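Local coordinates for protein tapirin (Caldicellulosiruptor hydrothermalis, PDB 6N2C) that probably binds cellulose through its beta-helical C-terminal domain, which also carries a zinc ion, and so may attach the bacterium to plant material, at residues K382-V387 with T401-N406; T368-D373 with K388-K393; L319-D324 with G345-D350. All coordinates share one frame; numbering follows the deposited sequence. Where two conformers were deposited one is given.

Following the chain from its N terminus, contact 3 comes first: after strand 318-321, one full coil of the beta-helix and the corner that follows it, the chain returns at 345-350 and closes a loop of 20 residues between strands of two different faces. Contact 2 opens at 368-373, but contact 1 opens at 382-387 before contact 2 closes at 388-393, so the two cross, and contact 1 closes last at 401-406. Each of these two pairs equivalent strands of successive coils. Strand 368-371 of contact 2 lies beside strand 346-349 of contact 3 and exchanges backbone bonds with Leu-347. Strand 380-384 of contact 1 runs on into strand 388-391 of contact 2.

Contact 1 (K382-V387 with T401-N406); sequences KIDGEV and TISNLN
Asp-384 and Asn-404 run side by side with their ends pointing the same way, and ND2 of Asn-404 gives OD1 of Asp-384 a nearly straight hydrogen bond of 3.0 Å. The bond lies in the amide plane but meets OD1 on its syn side, 28° out of the carboxylate plane. On the same face, Ser-403 turns OG between its backbone N and carbonyl carbon (chi1 62°), from where it reaches a water 2.8 Å away. That water accepts from NZ of Lys-382, whose extended chain bends at its last torsion, and donates to O of Ile-383.

At the turn, Glu-386 bends at chi2 (-72°) to bring its carboxylate back to the next coil. Glu-386 OE2 accepts from N of Asn-406, 2.8 Å away and nearly along the C-O axis, and a second water links it to ND2 of the same residue. Leu-405 crosses Glu-386 at about a right angle, its CD1 against the carboxylate, 3.7 Å from OE1. Strands 380-384 and 400-403, successive rungs of one face of the parallel beta-helix, are joined by backbone bonds such as Gly-385 N to Ser-403 O, 2.9 Å.

Ser-407 and Gly-408 also offer their N-H groups to Glu-386, the latter weakly. One carboxylate thus gathers several backbone donors of the following turn, which probably stabilises its negative charge and ties adjacent coils together where the strand pairing stops.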
loop_
_atom_site.group_PDB
_atom_site.type_symbol
_atom_site.label_atom_id
_atom_site.label_comp_id
_atom_site.label_asym_id
_atom_site.label_seq_id
_atom_site.Cartn_x
_atom_site.Cartn_y
_atom_site.Cartn_z
ATOM N N LYS A 382 -1.461 -15.743 24.793
ATOM C CA LYS A 382 -1.913 -15.037 26.004
ATOM C C LYS A 382 -3.368 -14.693 25.857
ATOM O O LYS A 382 -3.759 -14.103 24.858
ATOM C CB LYS A 382 -1.121 -13.750 26.272
ATOM C CG LYS A 382 -1.564 -12.983 27.510
ATOM C CD LYS A 382 -0.648 -11.791 27.719
ATOM C CE LYS A 382 -1.025 -10.949 28.907
ATOM N NZ LYS A 382 -0.960 -11.627 30.275
ATOM N N ILE A 383 -4.200 -15.151 26.801
ATOM C CA ILE A 383 -5.624 -14.848 26.880
ATOM C C ILE A 383 -5.824 -14.171 28.272
ATOM O O ILE A 383 -5.387 -14.716 29.303
ATOM C CB ILE A 383 -6.451 -16.109 26.767
ATOM C CG1 ILE A 383 -6.392 -16.638 25.332
ATOM C CG2 ILE A 383 -7.904 -15.828 27.119
ATOM C CD1 ILE A 383 -7.014 -17.972 25.180
ATOM N N ASP A 384 -6.332 -12.924 28.253
ATOM C CA ASP A 384 -6.653 -12.185 29.448
ATOM C C ASP A 384 -8.109 -11.802 29.347
ATOM O O ASP A 384 -8.531 -11.021 28.447
ATOM C CB ASP A 384 -5.686 -11.009 29.611
ATOM C CG ASP A 384 -6.037 -10.111 30.776
ATOM O OD1 ASP A 384 -6.833 -10.525 31.586
ATOM O OD2 ASP A 384 -5.488 -9.007 30.806
ATOM N N GLY A 385 -8.921 -12.351 30.225
ATOM C CA GLY A 385 -10.350 -12.104 30.210
ATOM C C GLY A 385 -11.202 -13.053 29.454
ATOM O O GLY A 385 -10.698 -14.039 28.907
ATOM N N GLU A 386 -12.501 -12.751 29.389
ATOM C CA GLU A 386 -13.487 -13.643 28.819
ATOM C C GLU A 386 -13.537 -13.267 27.372
ATOM O O GLU A 386 -14.544 -12.800 26.833
ATOM C CB GLU A 386 -14.857 -13.533 29.513
ATOM C CG GLU A 386 -14.790 -13.971 31.037
ATOM C CD GLU A 386 -14.623 -15.484 31.252
ATOM O OE1 GLU A 386 -14.867 -16.279 30.302
ATOM O OE2 GLU A 386 -14.189 -15.933 32.371
ATOM N N VAL A 387 -12.424 -13.590 26.693
ATOM C CA VAL A 387 -12.355 -13.362 25.237
ATOM C C VAL A 387 -13.425 -14.142 24.450
ATOM O O VAL A 387 -13.984 -15.115 24.903
ATOM C CB VAL A 387 -10.903 -13.644 24.723
ATOM C CG1 VAL A 387 -9.914 -12.759 25.454
ATOM C CG2 VAL A 387 -10.518 -15.103 24.846
ATOM N N THR A 401 -0.449 -18.489 28.504
ATOM C CA THR A 401 -0.598 -17.695 29.694
ATOM C C THR A 401 -2.092 -17.276 29.748
ATOM O O THR A 401 -2.605 -16.604 28.835
ATOM C CB THR A 401 0.349 -16.515 29.642
ATOM O OG1 THR A 401 1.697 -17.025 29.666
ATOM C CG2 THR A 401 0.168 -15.647 30.870
ATOM N N ILE A 402 -2.777 -17.694 30.820
ATOM C CA ILE A 402 -4.163 -17.312 31.032
ATOM C C ILE A 402 -4.301 -16.464 32.308
ATOM O O ILE A 402 -3.548 -16.641 33.286
ATOM C CB ILE A 402 -5.097 -18.509 31.059
ATOM C CG1 ILE A 402 -4.595 -19.617 32.027
ATOM C CG2 ILE A 402 -5.235 -19.091 29.661
ATOM C CD1 ILE A 402 -5.684 -20.614 32.387
ATOM N N SER A 403 -5.222 -15.516 32.239
ATOM C CA SER A 403 -5.574 -14.694 33.422
ATOM C C SER A 403 -6.961 -14.172 33.303
ATOM O O SER A 403 -7.496 -13.997 32.205
ATOM C CB SER A 403 -4.581 -13.587 33.621
ATOM O OG SER A 403 -4.553 -12.703 32.536
ATOM N N ASN A 404 -7.567 -13.873 34.469
ATOM C CA ASN A 404 -8.930 -13.291 34.517
ATOM C C ASN A 404 -9.873 -14.088 33.701
ATOM O O ASN A 404 -10.791 -13.578 33.105
ATOM C CB ASN A 404 -8.895 -11.833 34.137
ATOM C CG ASN A 404 -8.034 -11.048 35.077
ATOM O OD1 ASN A 404 -8.272 -11.075 36.299
ATOM N ND2 ASN A 404 -7.022 -10.338 34.541
ATOM N N LEU A 405 -9.642 -15.400 33.675
ATOM C CA LEU A 405 -10.443 -16.260 32.836
ATOM C C LEU A 405 -11.034 -17.247 33.818
ATOM O O LEU A 405 -10.305 -18.193 34.315
ATOM C CB LEU A 405 -9.517 -17.002 31.827
ATOM C CG LEU A 405 -10.260 -18.011 30.930
ATOM C CD1 LEU A 405 -11.291 -17.308 30.086
ATOM C CD2 LEU A 405 -9.297 -18.857 30.082
ATOM N N ASN A 406 -12.326 -17.039 34.107
ATOM C CA ASN A 406 -13.026 -17.822 35.116
ATOM C C ASN A 406 -13.999 -18.827 34.589
ATOM O O ASN A 406 -14.098 -19.919 35.163
ATOM C CB ASN A 406 -13.699 -16.858 36.082
ATOM C CG ASN A 406 -12.688 -15.944 36.707
ATOM O OD1 ASN A 406 -11.686 -16.426 37.280
ATOM N ND2 ASN A 406 -12.868 -14.628 36.520
HETATM O O HOH W 1 -2.793 -13.573 30.502
HETATM O O HOH W 2 -14.441 -13.889 34.519
#

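Contact 2 (T368-D373 with K388-K393); sequences TIDAPD and KLNVKK
Lys-392 NZ and Asp-373 OD1 form a salt bridge of 2.9 Å at the corner where both segments leave their strands. The two side chains lie alongside each other, and the ammonium group comes from above the carboxylate plane, 41° out of it. A bend at chi3 (85°) curls the lysine so that its CD and CE also run close to the aspartate. The other oxygen, OD2, accepts from N of Gly-352, so Asp-373 is held from two coils.

Next come the backbone bonds of the parallel pair: Ile-369 N to Lys-388 O, Asn-390 N to Ile-369 O, and Ala-371 N to Asn-390 O at 2.8 Å. The ladder ends after Ala-371, as the chain turns its corner at Pro-372 and Asp-373. The proline ring meets Asn-390, with CB of Pro-372 3.8 Å from ND2 of Asn-390. Asn-390 also lies alongside Asp-370, the amide and carboxylate planes 21° apart, though Asn-390 ND2 to Asp-370 OD1 at 3.6 Å is too long to count as a bond. At the start of the strand, Thr-368 OG1 bonds to O of Ser-366 and lies against CB and CD of Lys-388.

On the face turned to the interior, Ile-369 CG2 packs 3.9 Å from Val-391 CG1, and, in one of its two conformers, Leu-389 packs beside Ile-369.

The pair is one step in a face of the beta-helix. Strand 346-349 flanks it beyond Thr-368 and Asp-370, and strand 411-413 lies beyond Asn-390 and Val-391. Ile-362 of strand 359-363 meets both Ile-369 and Leu-389, and Val-391 touches Leu-376 of strand 374-378.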
loop_
_atom_site.group_PDB
_atom_site.type_symbol
_atom_site.label_atom_id
_atom_site.label_comp_id
_atom_site.label_asym_id
_atom_site.label_seq_id
_atom_site.Cartn_x
_atom_site.Cartn_y
_atom_site.Cartn_z
ATOM N N THR A 368 -12.158 -10.397 19.749
ATOM C CA THR A 368 -12.891 -11.442 19.061
ATOM C C THR A 368 -12.085 -12.047 17.939
ATOM O O THR A 368 -11.521 -11.306 17.102
ATOM C CB THR A 368 -14.164 -10.885 18.447
ATOM O OG1 THR A 368 -15.030 -10.297 19.465
ATOM C CG2 THR A 368 -14.943 -11.943 17.773
ATOM N N ILE A 369 -12.039 -13.371 17.915
ATOM C CA ILE A 369 -11.719 -14.105 16.708
ATOM C C ILE A 369 -12.929 -14.937 16.327
ATOM O O ILE A 369 -13.302 -15.873 17.013
ATOM C CB ILE A 369 -10.442 -14.964 16.891
ATOM C CG1 ILE A 369 -9.226 -14.105 17.340
ATOM C CG2 ILE A 369 -10.135 -15.735 15.644
ATOM C CD1 ILE A 369 -7.926 -14.891 17.623
ATOM N N ASP A 370 -13.493 -14.642 15.176
ATOM C CA ASP A 370 -14.633 -15.373 14.648
ATOM C C ASP A 370 -14.226 -16.073 13.399
ATOM O O ASP A 370 -14.280 -15.498 12.289
ATOM C CB ASP A 370 -15.729 -14.382 14.354
ATOM C CG ASP A 370 -16.998 -15.052 13.781
ATOM O OD1 ASP A 370 -17.133 -16.276 13.710
ATOM O OD2 ASP A 370 -17.850 -14.298 13.406
ATOM N N ALA A 371 -13.781 -17.303 13.588
ATOM C CA ALA A 371 -13.037 -18.051 12.534
ATOM C C ALA A 371 -13.232 -19.526 12.707
ATOM O O ALA A 371 -12.274 -20.256 12.911
ATOM C CB ALA A 371 -11.553 -17.682 12.601
ATOM N N PRO A 372 -14.499 -19.989 12.604
ATOM C CA PRO A 372 -14.797 -21.345 13.096
ATOM C C PRO A 372 -14.095 -22.459 12.342
ATOM O O PRO A 372 -13.967 -23.531 12.889
ATOM C CB PRO A 372 -16.330 -21.426 12.931
ATOM C CG PRO A 372 -16.575 -20.533 11.735
ATOM C CD PRO A 372 -15.703 -19.344 12.062
ATOM N N ASP A 373 -13.641 -22.237 11.088
ATOM C CA ASP A 373 -12.868 -23.220 10.340
ATOM C C ASP A 373 -11.351 -23.029 10.383
ATOM O O ASP A 373 -10.574 -23.775 9.714
ATOM C CB ASP A 373 -13.305 -23.297 8.837
ATOM C CG ASP A 373 -12.753 -24.512 8.139
ATOM O OD1 ASP A 373 -12.787 -25.633 8.765
ATOM O OD2 ASP A 373 -12.202 -24.435 7.006
ATOM N N LYS A 388 -13.681 -13.719 23.209
ATOM C CA LYS A 388 -14.543 -14.398 22.345
ATOM C C LYS A 388 -13.739 -15.080 21.240
ATOM O O LYS A 388 -13.294 -14.384 20.288
ATOM C CB LYS A 388 -15.516 -13.463 21.718
ATOM C CG LYS A 388 -16.543 -12.933 22.715
ATOM C CD LYS A 388 -17.564 -12.090 21.958
ATOM C CE LYS A 388 -18.011 -10.877 22.748
ATOM N NZ LYS A 388 -18.640 -11.329 24.017
ATOM N N LEU A 389 -13.566 -16.396 21.348
ATOM C CA LEU A 389 -12.786 -17.176 20.379
ATOM C C LEU A 389 -13.672 -18.254 19.838
ATOM O O LEU A 389 -14.317 -18.971 20.612
ATOM C CB LEU A 389 -11.621 -17.880 21.021
ATOM C CG LEU A 389 -10.516 -17.146 21.713
ATOM C CD1 LEU A 389 -9.461 -18.170 22.106
ATOM C CD2 LEU A 389 -9.976 -16.116 20.718
ATOM N N ASN A 390 -13.777 -18.327 18.529
ATOM C CA ASN A 390 -14.541 -19.353 17.847
ATOM C C ASN A 390 -13.684 -19.881 16.673
ATOM O O ASN A 390 -13.699 -19.271 15.564
ATOM C CB ASN A 390 -15.863 -18.751 17.394
ATOM C CG ASN A 390 -16.723 -19.741 16.661
ATOM O OD1 ASN A 390 -16.591 -20.967 16.852
ATOM N ND2 ASN A 390 -17.548 -19.245 15.778
ATOM N N VAL A 391 -12.949 -20.970 16.892
ATOM C CA VAL A 391 -12.006 -21.468 15.940
ATOM C C VAL A 391 -12.033 -22.953 15.858
ATOM O O VAL A 391 -12.726 -23.616 16.661
ATOM C CB VAL A 391 -10.577 -21.003 16.259
ATOM C CG1 VAL A 391 -10.556 -19.499 16.422
ATOM C CG2 VAL A 391 -10.064 -21.592 17.572
ATOM N N LYS A 392 -11.307 -23.503 14.889
ATOM C CA LYS A 392 -11.256 -24.967 14.772
ATOM C C LYS A 392 -10.144 -25.573 15.615
ATOM O O LYS A 392 -10.369 -26.555 16.323
ATOM C CB LYS A 392 -11.138 -25.336 13.323
ATOM C CG LYS A 392 -11.112 -26.841 13.044
ATOM C CD LYS A 392 -11.407 -27.167 11.590
ATOM C CE LYS A 392 -10.163 -27.092 10.730
ATOM N NZ LYS A 392 -10.497 -27.259 9.284
ATOM N N LYS A 393 -8.922 -25.088 15.477
ATOM C CA LYS A 393 -7.785 -25.644 16.212
ATOM C C LYS A 393 -6.770 -24.583 16.540
ATOM O O LYS A 393 -6.539 -23.666 15.756
ATOM C CB LYS A 393 -7.087 -26.774 15.406
ATOM C CG LYS A 393 -5.912 -27.474 16.073
ATOM C CD LYS A 393 -5.300 -28.551 15.181
ATOM C CE LYS A 393 -4.354 -29.437 15.954
ATOM N NZ LYS A 393 -3.689 -30.427 15.026
#

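Contact 3 (L319-D324 with G345-D350); sequences LNIWTD and GILSAD
Gly-345 slips in against the turn at Ile-321 to Thr-323, joining two faces of the beta-helix where one coil lies against the next. No hydrogen bond crosses here; the contact is made by a bare backbone and by aliphatic side chains. N of Gly-345 sits 3.4 Å from C of Trp-322, flush with the turn. CA of Gly-345 carries no side chain, and this lets it close on two carbonyl oxygens through C-H...O contacts, 3.3 Å to O of Ile-321 and 3.4 Å to O of Thr-323. The second is the straighter, at 168°. Trp-322 itself points away from Gly-345 and engages Arg-301 and Arg-342 by cation-pi contacts.

Ile-346 follows, and it is touched at two levels. Its side chain reaches along the outside of the coil until CD1 of Ile-346 lies 4.0 Å from CB of Asp-324, whose carboxylate leads off to N of Ser-305. Its backbone is covered by the branch methyl of Ile-321: CG2 of Ile-321 stands 3.6 Å from O of Ile-346 and equally close to its N. With chi1 at -48°, CG2 is anti to the backbone N of Ile-321 and lies over the Ile-346 backbone, while the CG1 branch, beside that N, carries CD1 to Leu-347.

At Leu-347 the chain turns its side chain inward, toward the apolar interior that Leu-347 and Ile-321 share with Met-326 of strand 326-328. The side chains of Leu-347 and Ile-321 cross at about a right angle, so CD1 of Ile-321 ends against CB of Leu-347, 4.1 Å away.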
loop_
_atom_site.group_PDB
_atom_site.type_symbol
_atom_site.label_atom_id
_atom_site.label_comp_id
_atom_site.label_asym_id
_atom_site.label_seq_id
_atom_site.Cartn_x
_atom_site.Cartn_y
_atom_site.Cartn_z
ATOM N N LEU A 319 0.735 -7.143 13.991
ATOM C CA LEU A 319 -0.616 -6.865 13.589
ATOM C C LEU A 319 -1.363 -6.485 14.919
ATOM O O LEU A 319 -1.416 -7.296 15.824
ATOM C CB LEU A 319 -1.238 -8.134 12.992
ATOM C CG LEU A 319 -2.735 -8.100 12.719
ATOM C CD1 LEU A 319 -3.184 -6.911 11.873
ATOM C CD2 LEU A 319 -3.174 -9.388 12.144
ATOM N N ASN A 320 -1.859 -5.280 14.994
ATOM C CA ASN A 320 -2.683 -4.776 16.121
ATOM C C ASN A 320 -4.076 -4.607 15.630
ATOM O O ASN A 320 -4.332 -3.795 14.722
ATOM C CB ASN A 320 -2.131 -3.428 16.602
ATOM C CG ASN A 320 -0.832 -3.562 17.267
ATOM O OD1 ASN A 320 -0.705 -4.420 18.159
ATOM N ND2 ASN A 320 0.198 -2.782 16.835
ATOM N N ILE A 321 -5.005 -5.390 16.135
ATOM C CA ILE A 321 -6.430 -5.203 15.835
ATOM C C ILE A 321 -7.144 -4.775 17.169
ATOM O O ILE A 321 -7.348 -5.623 18.031
ATOM C CB ILE A 321 -7.098 -6.436 15.256
ATOM C CG1 ILE A 321 -6.273 -7.048 14.115
ATOM C CG2 ILE A 321 -8.514 -6.097 14.820
ATOM C CD1 ILE A 321 -6.778 -8.397 13.656
ATOM N N TRP A 322 -7.430 -3.480 17.313
ATOM C CA TRP A 322 -8.037 -2.926 18.541
ATOM C C TRP A 322 -9.417 -2.322 18.279
ATOM O O TRP A 322 -10.055 -1.801 19.191
ATOM C CB TRP A 322 -7.092 -1.915 19.220
ATOM C CG TRP A 322 -5.721 -2.389 19.580
ATOM C CD1 TRP A 322 -5.076 -3.526 19.194
ATOM C CD2 TRP A 322 -4.791 -1.662 20.344
ATOM N NE1 TRP A 322 -3.830 -3.561 19.721
ATOM C CE2 TRP A 322 -3.651 -2.410 20.437
ATOM C CE3 TRP A 322 -4.854 -0.445 21.014
ATOM C CZ2 TRP A 322 -2.516 -1.957 21.123
ATOM C CZ3 TRP A 322 -3.760 -0.002 21.674
ATOM C CH2 TRP A 322 -2.604 -0.752 21.740
ATOM N N THR A 323 -9.932 -2.488 17.046
ATOM C CA THR A 323 -11.223 -2.082 16.645
ATOM C C THR A 323 -11.705 -2.940 15.488
ATOM O O THR A 323 -10.950 -3.857 15.076
ATOM C CB THR A 323 -11.208 -0.562 16.339
ATOM O OG1 THR A 323 -12.574 -0.125 16.316
ATOM C CG2 THR A 323 -10.487 -0.277 14.960
ATOM N N ASP A 324 -12.903 -2.723 14.964
ATOM C CA ASP A 324 -13.431 -3.505 13.862
ATOM C C ASP A 324 -12.808 -2.976 12.582
ATOM O O ASP A 324 -12.744 -1.758 12.451
ATOM C CB ASP A 324 -14.956 -3.491 13.801
ATOM C CG ASP A 324 -15.576 -2.077 13.763
ATOM O OD1 ASP A 324 -15.187 -1.143 14.533
ATOM O OD2 ASP A 324 -16.436 -1.894 12.919
ATOM N N GLY A 345 -11.283 -5.100 19.046
ATOM C CA GLY A 345 -10.692 -5.762 17.889
ATOM C C GLY A 345 -11.473 -6.957 17.465
ATOM O O GLY A 345 -11.864 -7.779 18.300
ATOM N N ILE A 346 -11.731 -7.096 16.167
ATOM C CA ILE A 346 -12.380 -8.255 15.603
ATOM C C ILE A 346 -11.505 -8.814 14.399
ATOM O O ILE A 346 -11.180 -8.054 13.480
ATOM C CB ILE A 346 -13.736 -7.916 15.010
ATOM C CG1 ILE A 346 -14.648 -7.376 16.111
ATOM C CG2 ILE A 346 -14.351 -9.170 14.375
ATOM C CD1 ILE A 346 -16.004 -6.929 15.596
ATOM N N LEU A 347 -11.210 -10.094 14.455
ATOM C CA LEU A 347 -10.625 -10.884 13.311
ATOM C C LEU A 347 -11.663 -11.919 12.943
ATOM O O LEU A 347 -11.990 -12.820 13.762
ATOM C CB LEU A 347 -9.353 -11.624 13.708
ATOM C CG LEU A 347 -8.653 -12.524 12.656
ATOM C CD1 LEU A 347 -8.360 -11.710 11.404
ATOM C CD2 LEU A 347 -7.466 -13.219 13.230
ATOM N N SER A 348 -12.152 -11.823 11.723
ATOM C CA SER A 348 -13.096 -12.736 11.133
ATOM C C SER A 348 -12.481 -13.461 9.955
ATOM O O SER A 348 -11.796 -12.831 9.134
ATOM C CB SER A 348 -14.282 -11.910 10.664
ATOM O OG SER A 348 -15.304 -12.679 10.122
ATOM N N ALA A 349 -12.727 -14.761 9.821
ATOM C CA ALA A 349 -12.065 -15.574 8.818
ATOM C C ALA A 349 -12.954 -16.626 8.245
ATOM O O ALA A 349 -13.727 -17.284 8.970
ATOM C CB ALA A 349 -10.795 -16.197 9.363
ATOM N N ASP A 350 -12.834 -16.819 6.949
ATOM C CA ASP A 350 -13.683 -17.762 6.222
ATOM C C ASP A 350 -13.032 -19.104 6.106
ATOM O O ASP A 350 -11.964 -19.379 6.680
ATOM C CB ASP A 350 -14.031 -17.166 4.831
ATOM C CG ASP A 350 -14.800 -15.856 4.891
ATOM O OD1 ASP A 350 -15.518 -15.545 5.872
ATOM O OD2 ASP A 350 -14.672 -15.094 3.911
#